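Long-range contact in L-hydantoinase (Arthrobacter aurescens, PDB 1GKR), which hydrolyses the ring of 5-substituted hydantoins, preferring aryl over alkyl derivatives, as a two-zinc cyclic amidase that works as a homotetramer: residues 213-225 with 237-249. Sequence-based numbering, arbitrary orientation.
Sequences PVFQENEAIQRAL and VLHVSNPDGVELI. With ZN (zinc ion), chain E.
N218 and G245 mark where helices 214-225 and 243-249 come nearest, the axes of these segments running nearly parallel, 11° apart, with a closest approach of 9.6 Å. Having no side chain, G245 lets the helices draw this near, its CA 5.5 Å from that of N218, and the CD1 methyl of I221 rests on it. I221, branched at CB, reaches two ways: its CG2 packs against CG1 of I249 at 3.7 Å, crossing it at about a right angle, while CG1 meets CG1 of V237. L225 lays CD2 against the backbone of L248 and I249, and L248, long enough to cross the gap, brings its CD2 to 4.0 Å from N218 O.

E217 ties the start of helix 214-225 to the turn before helix 243-249, its CG anti to the backbone N (chi1 172°) and the chain extended beyond. Its OE1 takes S241 OG on the syn lone pair at 2.6 Å and N242 ND2 from above the carboxylate plane at 2.8 Å; OE2 accepts a nearly straight bond from S241 N (175°). R289 also forms a salt bridge to OE1, which would help offset this buried charge. Replacing E217 by alanine is likely to leave R289 without its carboxylate mate and strip S241 N and N242 ND2 of their acceptor. N242 meanwhile N-caps its own helix, OD1 accepting from G245 N at 2.8 Å.

Two residues before S241, H239 binds zinc through NE2 at 2.3 Å, alongside H183. The arrangement, a metal ligand just past strand 234-237 and neighbouring helices packed outside the parallel strands, is that of the amidohydrolase TIM barrel.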
ATOM      1  N   PRO A 213     -16.939 -16.069 -10.139  1.00 14.10           N
ATOM      2  CA  PRO A 213     -16.884 -15.015  -9.117  1.00 13.60           C
ATOM      3  C   PRO A 213     -15.839 -13.937  -9.346  1.00 13.69           C
ATOM      4  O   PRO A 213     -14.945 -14.100 -10.177  1.00 13.89           O
ATOM      5  CB  PRO A 213     -16.645 -15.799  -7.823  1.00 11.65           C
ATOM      6  CG  PRO A 213     -15.870 -16.973  -8.284  1.00 11.79           C
ATOM      7  CD  PRO A 213     -16.580 -17.374  -9.553  1.00 12.53           C
ATOM      8  N   VAL A 214     -15.943 -12.839  -8.600  1.00 13.00           N
ATOM      9  CA  VAL A 214     -14.996 -11.749  -8.774  1.00 14.62           C
ATOM     10  C   VAL A 214     -13.577 -12.139  -8.387  1.00 15.67           C
ATOM     11  O   VAL A 214     -12.621 -11.706  -9.032  1.00 17.49           O
ATOM     12  CB  VAL A 214     -15.383 -10.472  -7.963  1.00 12.82           C
ATOM     13  CG1 VAL A 214     -16.835 -10.145  -8.157  1.00 12.40           C
ATOM     14  CG2 VAL A 214     -15.086 -10.663  -6.524  1.00 21.55           C
ATOM     15  N   PHE A 215     -13.426 -12.974  -7.362  1.00 16.22           N
ATOM     16  CA  PHE A 215     -12.084 -13.324  -6.930  1.00 14.73           C
ATOM     17  C   PHE A 215     -11.260 -13.951  -8.047  1.00 14.64           C
ATOM     18  O   PHE A 215     -10.048 -13.737  -8.113  1.00 15.68           O
ATOM     19  CB  PHE A 215     -12.130 -14.195  -5.670  1.00 13.74           C
ATOM     20  CG  PHE A 215     -12.115 -15.664  -5.926  1.00 15.39           C
ATOM     21  CD1 PHE A 215     -10.930 -16.312  -6.268  1.00 14.84           C
ATOM     22  CD2 PHE A 215     -13.274 -16.415  -5.785  1.00 16.48           C
ATOM     23  CE1 PHE A 215     -10.895 -17.690  -6.464  1.00 15.07           C
ATOM     24  CE2 PHE A 215     -13.257 -17.801  -5.979  1.00 16.44           C
ATOM     25  CZ  PHE A 215     -12.067 -18.440  -6.319  1.00 18.61           C
ATOM     26  N   GLN A 216     -11.897 -14.695  -8.948  1.00 12.83           N
ATOM     27  CA  GLN A 216     -11.125 -15.279 -10.037  1.00 11.59           C
ATOM     28  C   GLN A 216     -10.915 -14.256 -11.150  1.00 12.23           C
ATOM     29  O   GLN A 216      -9.871 -14.254 -11.805  1.00 11.54           O
ATOM     30  CB  GLN A 216     -11.763 -16.580 -10.569  1.00  8.32           C
ATOM     31  CG  GLN A 216     -13.154 -16.500 -11.157  1.00  8.52           C
ATOM     32  CD  GLN A 216     -13.157 -16.007 -12.583  1.00 11.73           C
ATOM     33  OE1 GLN A 216     -12.262 -16.327 -13.369  1.00 12.44           O
ATOM     34  NE2 GLN A 216     -14.178 -15.235 -12.937  1.00 11.77           N
ATOM     35  N   GLU A 217     -11.878 -13.359 -11.353  1.00 11.55           N
ATOM     36  CA  GLU A 217     -11.706 -12.342 -12.383  1.00 12.19           C
ATOM     37  C   GLU A 217     -10.549 -11.459 -11.947  1.00 14.05           C
ATOM     38  O   GLU A 217      -9.666 -11.108 -12.732  1.00 15.95           O
ATOM     39  CB  GLU A 217     -12.955 -11.472 -12.527  1.00  8.16           C
ATOM     40  CG  GLU A 217     -12.756 -10.283 -13.460  1.00  4.73           C
ATOM     41  CD  GLU A 217     -13.999  -9.427 -13.598  1.00  7.96           C
ATOM     42  OE1 GLU A 217     -14.836  -9.421 -12.682  1.00 13.14           O
ATOM     43  OE2 GLU A 217     -14.146  -8.732 -14.616  1.00 14.74           O
ATOM     44  N   ASN A 218     -10.555 -11.103 -10.673  1.00 13.86           N
ATOM     45  CA  ASN A 218      -9.518 -10.242 -10.150  1.00 13.90           C
ATOM     46  C   ASN A 218      -8.150 -10.902 -10.085  1.00 12.07           C
ATOM     47  O   ASN A 218      -7.132 -10.231 -10.193  1.00 12.50           O
ATOM     48  CB  ASN A 218      -9.956  -9.704  -8.796  1.00 14.03           C
ATOM     49  CG  ASN A 218     -11.096  -8.699  -8.922  1.00 12.80           C
ATOM     50  OD1 ASN A 218     -11.742  -8.350  -7.934  1.00 16.41           O
ATOM     51  ND2 ASN A 218     -11.339  -8.224 -10.142  1.00  5.74           N
ATOM     52  N   GLU A 219      -8.115 -12.216  -9.926  1.00 10.67           N
ATOM     53  CA  GLU A 219      -6.835 -12.905  -9.896  1.00  9.92           C
ATOM     54  C   GLU A 219      -6.213 -12.791 -11.290  1.00 10.49           C
ATOM     55  O   GLU A 219      -5.019 -12.523 -11.437  1.00 10.20           O
ATOM     56  CB  GLU A 219      -7.037 -14.371  -9.518  1.00 11.10           C
ATOM     57  CG  GLU A 219      -5.763 -15.206  -9.464  1.00 13.93           C
ATOM     58  CD  GLU A 219      -5.240 -15.599 -10.846  1.00 21.14           C
ATOM     59  OE1 GLU A 219      -6.071 -16.001 -11.691  1.00 21.24           O
ATOM     60  OE2 GLU A 219      -4.005 -15.524 -11.088  1.00 22.83           O
ATOM     61  N   ALA A 220      -7.031 -12.986 -12.319  1.00  9.64           N
ATOM     62  CA  ALA A 220      -6.542 -12.910 -13.686  1.00  9.86           C
ATOM     63  C   ALA A 220      -6.041 -11.500 -13.987  1.00 12.53           C
ATOM     64  O   ALA A 220      -5.025 -11.314 -14.671  1.00 12.18           O
ATOM     65  CB  ALA A 220      -7.642 -13.298 -14.656  1.00  6.61           C
ATOM     66  N   ILE A 221      -6.749 -10.499 -13.479  1.00 11.28           N
ATOM     67  CA  ILE A 221      -6.327  -9.134 -13.719  1.00 11.76           C
ATOM     68  C   ILE A 221      -4.949  -8.944 -13.076  1.00 12.45           C
ATOM     69  O   ILE A 221      -4.020  -8.402 -13.691  1.00 11.00           O
ATOM     70  CB  ILE A 221      -7.352  -8.144 -13.140  1.00 10.08           C
ATOM     71  CG1 ILE A 221      -8.624  -8.174 -13.990  1.00 11.37           C
ATOM     72  CG2 ILE A 221      -6.777  -6.752 -13.111  1.00  9.27           C
ATOM     73  CD1 ILE A 221      -9.794  -7.364 -13.408  1.00  7.95           C
ATOM     74  N   GLN A 222      -4.821  -9.421 -11.843  1.00 14.14           N
ATOM     75  CA  GLN A 222      -3.576  -9.322 -11.087  1.00 17.25           C
ATOM     76  C   GLN A 222      -2.425  -9.983 -11.845  1.00 15.92           C
ATOM     77  O   GLN A 222      -1.320  -9.451 -11.907  1.00 15.56           O
ATOM     78  CB  GLN A 222      -3.759 -10.007  -9.747  1.00 22.90           C
ATOM     79  CG  GLN A 222      -2.680  -9.737  -8.726  1.00 36.53           C
ATOM     80  CD  GLN A 222      -3.279  -9.169  -7.437  1.00 45.65           C
ATOM     81  OE1 GLN A 222      -2.610  -9.093  -6.402  1.00 50.03           O
ATOM     82  NE2 GLN A 222      -4.554  -8.762  -7.501  1.00 46.40           N
ATOM     83  N   ARG A 223      -2.707 -11.148 -12.418  1.00 13.43           N
ATOM     84  CA  ARG A 223      -1.728 -11.907 -13.183  1.00  9.52           C
ATOM     85  C   ARG A 223      -1.290 -11.174 -14.460  1.00  9.25           C
ATOM     86  O   ARG A 223      -0.099 -11.092 -14.765  1.00  9.95           O
ATOM     87  CB  ARG A 223      -2.317 -13.263 -13.553  1.00  9.70           C
ATOM     88  CG  ARG A 223      -1.294 -14.369 -13.599  1.00 11.67           C
ATOM     89  CD  ARG A 223      -1.846 -15.623 -14.199  1.00 12.37           C
ATOM     90  NE  ARG A 223      -3.248 -15.845 -13.873  1.00 14.04           N
ATOM     91  CZ  ARG A 223      -4.082 -16.482 -14.689  1.00 14.10           C
ATOM     92  NH1 ARG A 223      -3.634 -16.944 -15.851  1.00 13.54           N
ATOM     93  NH2 ARG A 223      -5.357 -16.640 -14.361  1.00 14.03           N
ATOM     94  N   ALA A 224      -2.257 -10.658 -15.210  1.00  6.44           N
ATOM     95  CA  ALA A 224      -1.948  -9.935 -16.434  1.00  8.25           C
ATOM     96  C   ALA A 224      -1.090  -8.740 -16.076  1.00 10.86           C
ATOM     97  O   ALA A 224      -0.103  -8.445 -16.754  1.00 13.95           O
ATOM     98  CB  ALA A 224      -3.213  -9.470 -17.101  1.00  6.63           C
ATOM     99  N   LEU A 225      -1.474  -8.058 -15.001  1.00 10.38           N
ATOM    100  CA  LEU A 225      -0.750  -6.896 -14.526  1.00 10.24           C
ATOM    101  C   LEU A 225       0.729  -7.224 -14.232  1.00 12.04           C
ATOM    102  O   LEU A 225       1.629  -6.510 -14.673  1.00  9.23           O
ATOM    103  CB  LEU A 225      -1.460  -6.356 -13.287  1.00  8.87           C
ATOM    104  CG  LEU A 225      -2.321  -5.086 -13.427  1.00  9.52           C
ATOM    105  CD1 LEU A 225      -2.833  -4.903 -14.822  1.00  5.95           C
ATOM    106  CD2 LEU A 225      -3.473  -5.157 -12.456  1.00  7.09           C
ATOM    107  N   VAL A 237      -7.267  -4.019 -20.158  1.00  6.22           N
ATOM    108  CA  VAL A 237      -8.061  -5.137 -19.674  1.00  6.17           C
ATOM    109  C   VAL A 237      -9.504  -4.861 -20.094  1.00  9.20           C
ATOM    110  O   VAL A 237     -10.100  -3.861 -19.695  1.00 10.82           O
ATOM    111  CB  VAL A 237      -7.981  -5.278 -18.156  1.00  6.94           C
ATOM    112  CG1 VAL A 237      -8.876  -6.425 -17.691  1.00  1.90           C
ATOM    113  CG2 VAL A 237      -6.532  -5.519 -17.746  1.00  3.81           C
ATOM    114  N   LEU A 238     -10.047  -5.750 -20.922  1.00 11.29           N
ATOM    115  CA  LEU A 238     -11.401  -5.633 -21.453  1.00  6.47           C
ATOM    116  C   LEU A 238     -12.462  -5.906 -20.417  1.00  6.23           C
ATOM    117  O   LEU A 238     -12.203  -6.555 -19.400  1.00  2.92           O
ATOM    118  CB  LEU A 238     -11.583  -6.603 -22.615  1.00  6.04           C
ATOM    119  CG  LEU A 238     -10.663  -6.413 -23.820  1.00  3.73           C
ATOM    120  CD1 LEU A 238     -10.817  -7.582 -24.761  1.00  6.05           C
ATOM    121  CD2 LEU A 238     -11.009  -5.122 -24.519  1.00  1.37           C
ATOM    122  N   HIS A 239     -13.661  -5.404 -20.700  1.00  7.24           N
ATOM    123  CA  HIS A 239     -14.836  -5.558 -19.833  1.00  7.81           C
ATOM    124  C   HIS A 239     -14.572  -5.966 -18.391  1.00  9.58           C
ATOM    125  O   HIS A 239     -14.741  -7.137 -18.043  1.00  9.89           O
ATOM    126  CB  HIS A 239     -15.796  -6.570 -20.434  1.00  5.62           C
ATOM    127  CG  HIS A 239     -15.116  -7.806 -20.923  1.00  9.60           C
ATOM    128  ND1 HIS A 239     -14.117  -8.432 -20.209  1.00 10.49           N
ATOM    129  CD2 HIS A 239     -15.293  -8.540 -22.047  1.00 11.47           C
ATOM    130  CE1 HIS A 239     -13.707  -9.499 -20.872  1.00  9.78           C
ATOM    131  NE2 HIS A 239     -14.404  -9.586 -21.989  1.00 14.09           N
ATOM    132  N   VAL A 240     -14.148  -5.006 -17.569  1.00  8.46           N
ATOM    133  CA  VAL A 240     -13.915  -5.242 -16.149  1.00  8.12           C
ATOM    134  C   VAL A 240     -15.285  -5.043 -15.495  1.00 10.03           C
ATOM    135  O   VAL A 240     -15.878  -3.965 -15.588  1.00  8.70           O
ATOM    136  CB  VAL A 240     -12.909  -4.241 -15.593  1.00  6.93           C
ATOM    137  CG1 VAL A 240     -12.832  -4.356 -14.074  1.00  2.33           C
ATOM    138  CG2 VAL A 240     -11.561  -4.515 -16.210  1.00  6.86           C
ATOM    139  N   SER A 241     -15.775  -6.085 -14.832  1.00 11.01           N
ATOM    140  CA  SER A 241     -17.110  -6.068 -14.239  1.00 11.33           C
ATOM    141  C   SER A 241     -17.284  -5.572 -12.820  1.00 13.66           C
ATOM    142  O   SER A 241     -18.417  -5.308 -12.418  1.00 14.08           O
ATOM    143  CB  SER A 241     -17.689  -7.470 -14.257  1.00 11.84           C
ATOM    144  OG  SER A 241     -17.086  -8.235 -13.220  1.00  9.12           O
ATOM    145  N   ASN A 242     -16.200  -5.465 -12.056  1.00 13.02           N
ATOM    146  CA  ASN A 242     -16.326  -5.070 -10.661  1.00 12.29           C
ATOM    147  C   ASN A 242     -15.384  -3.967 -10.188  1.00 13.49           C
ATOM    148  O   ASN A 242     -14.273  -3.830 -10.681  1.00 14.56           O
ATOM    149  CB  ASN A 242     -16.153  -6.312  -9.795  1.00 13.36           C
ATOM    150  CG  ASN A 242     -14.711  -6.757  -9.714  1.00 16.80           C
ATOM    151  OD1 ASN A 242     -13.930  -6.225  -8.922  1.00 18.83           O
ATOM    152  ND2 ASN A 242     -14.342  -7.723 -10.544  1.00 15.62           N
ATOM    153  N   PRO A 243     -15.807  -3.202  -9.170  1.00 15.36           N
ATOM    154  CA  PRO A 243     -15.056  -2.089  -8.583  1.00 14.34           C
ATOM    155  C   PRO A 243     -13.637  -2.420  -8.157  1.00 15.76           C
ATOM    156  O   PRO A 243     -12.708  -1.639  -8.402  1.00 18.25           O
ATOM    157  CB  PRO A 243     -15.910  -1.679  -7.384  1.00 14.73           C
ATOM    158  CG  PRO A 243     -17.265  -2.242  -7.673  1.00 18.54           C
ATOM    159  CD  PRO A 243     -16.952  -3.552  -8.310  1.00 17.89           C
ATOM    160  N   ASP A 244     -13.464  -3.563  -7.502  1.00 13.63           N
ATOM    161  CA  ASP A 244     -12.137  -3.944  -7.038  1.00 16.14           C
ATOM    162  C   ASP A 244     -11.137  -4.160  -8.164  1.00 15.25           C
ATOM    163  O   ASP A 244      -9.954  -3.861  -8.011  1.00 16.05           O
ATOM    164  CB  ASP A 244     -12.210  -5.190  -6.156  1.00 18.40           C
ATOM    165  CG  ASP A 244     -13.006  -4.957  -4.884  1.00 21.66           C
ATOM    166  OD1 ASP A 244     -12.862  -3.871  -4.285  1.00 23.80           O
ATOM    167  OD2 ASP A 244     -13.771  -5.858  -4.477  1.00 25.80           O
ATOM    168  N   GLY A 245     -11.611  -4.677  -9.292  1.00 12.88           N
ATOM    169  CA  GLY A 245     -10.725  -4.901 -10.414  1.00 10.59           C
ATOM    170  C   GLY A 245     -10.315  -3.571 -11.011  1.00 10.90           C
ATOM    171  O   GLY A 245      -9.164  -3.378 -11.429  1.00 10.26           O
ATOM    172  N   VAL A 246     -11.264  -2.643 -11.061  1.00  9.43           N
ATOM    173  CA  VAL A 246     -10.973  -1.327 -11.597  1.00 10.48           C
ATOM    174  C   VAL A 246      -9.860  -0.728 -10.748  1.00 14.04           C
ATOM    175  O   VAL A 246      -8.870  -0.218 -11.278  1.00 14.34           O
ATOM    176  CB  VAL A 246     -12.213  -0.401 -11.552  1.00  7.59           C
ATOM    177  CG1 VAL A 246     -11.831   1.011 -11.969  1.00  1.37           C
ATOM    178  CG2 VAL A 246     -13.281  -0.938 -12.491  1.00  2.68           C
ATOM    179  N   GLU A 247     -10.008  -0.819  -9.427  1.00 16.23           N
ATOM    180  CA  GLU A 247      -8.999  -0.265  -8.542  1.00 18.09           C
ATOM    181  C   GLU A 247      -7.610  -0.888  -8.750  1.00 16.69           C
ATOM    182  O   GLU A 247      -6.610  -0.166  -8.827  1.00 17.17           O
ATOM    183  CB  GLU A 247      -9.459  -0.385  -7.088  1.00 21.31           C
ATOM    184  CG  GLU A 247      -9.611   0.977  -6.393  1.00 30.04           C
ATOM    185  CD  GLU A 247     -10.970   1.158  -5.716  1.00 38.68           C
ATOM    186  OE1 GLU A 247     -11.317   0.325  -4.840  1.00 42.52           O
ATOM    187  OE2 GLU A 247     -11.689   2.134  -6.056  1.00 39.69           O
ATOM    188  N   LEU A 248      -7.546  -2.212  -8.859  1.00 15.52           N
ATOM    189  CA  LEU A 248      -6.279  -2.906  -9.074  1.00 12.70           C
ATOM    190  C   LEU A 248      -5.541  -2.334 -10.277  1.00 12.52           C
ATOM    191  O   LEU A 248      -4.342  -2.066 -10.212  1.00 10.47           O
ATOM    192  CB  LEU A 248      -6.535  -4.395  -9.300  1.00 15.91           C
ATOM    193  CG  LEU A 248      -6.227  -5.412  -8.188  1.00 18.57           C
ATOM    194  CD1 LEU A 248      -6.464  -4.810  -6.823  1.00 20.16           C
ATOM    195  CD2 LEU A 248      -7.113  -6.639  -8.385  1.00 17.93           C
ATOM    196  N   ILE A 249      -6.264  -2.148 -11.376  1.00 11.42           N
ATOM    197  CA  ILE A 249      -5.670  -1.616 -12.596  1.00 11.04           C
ATOM    198  C   ILE A 249      -5.282  -0.162 -12.409  1.00 12.31           C
ATOM    199  O   ILE A 249      -4.177   0.256 -12.781  1.00 12.09           O
ATOM    200  CB  ILE A 249      -6.648  -1.730 -13.792  1.00  9.79           C
ATOM    201  CG1 ILE A 249      -6.907  -3.200 -14.097  1.00  9.85           C
ATOM    202  CG2 ILE A 249      -6.076  -1.056 -15.014  1.00  2.40           C
ATOM    203  CD1 ILE A 249      -8.007  -3.418 -15.081  1.00 14.97           C
TER
HETATM  204 ZN    ZN E1452     -14.463 -11.332 -23.443  1.00 19.27          ZN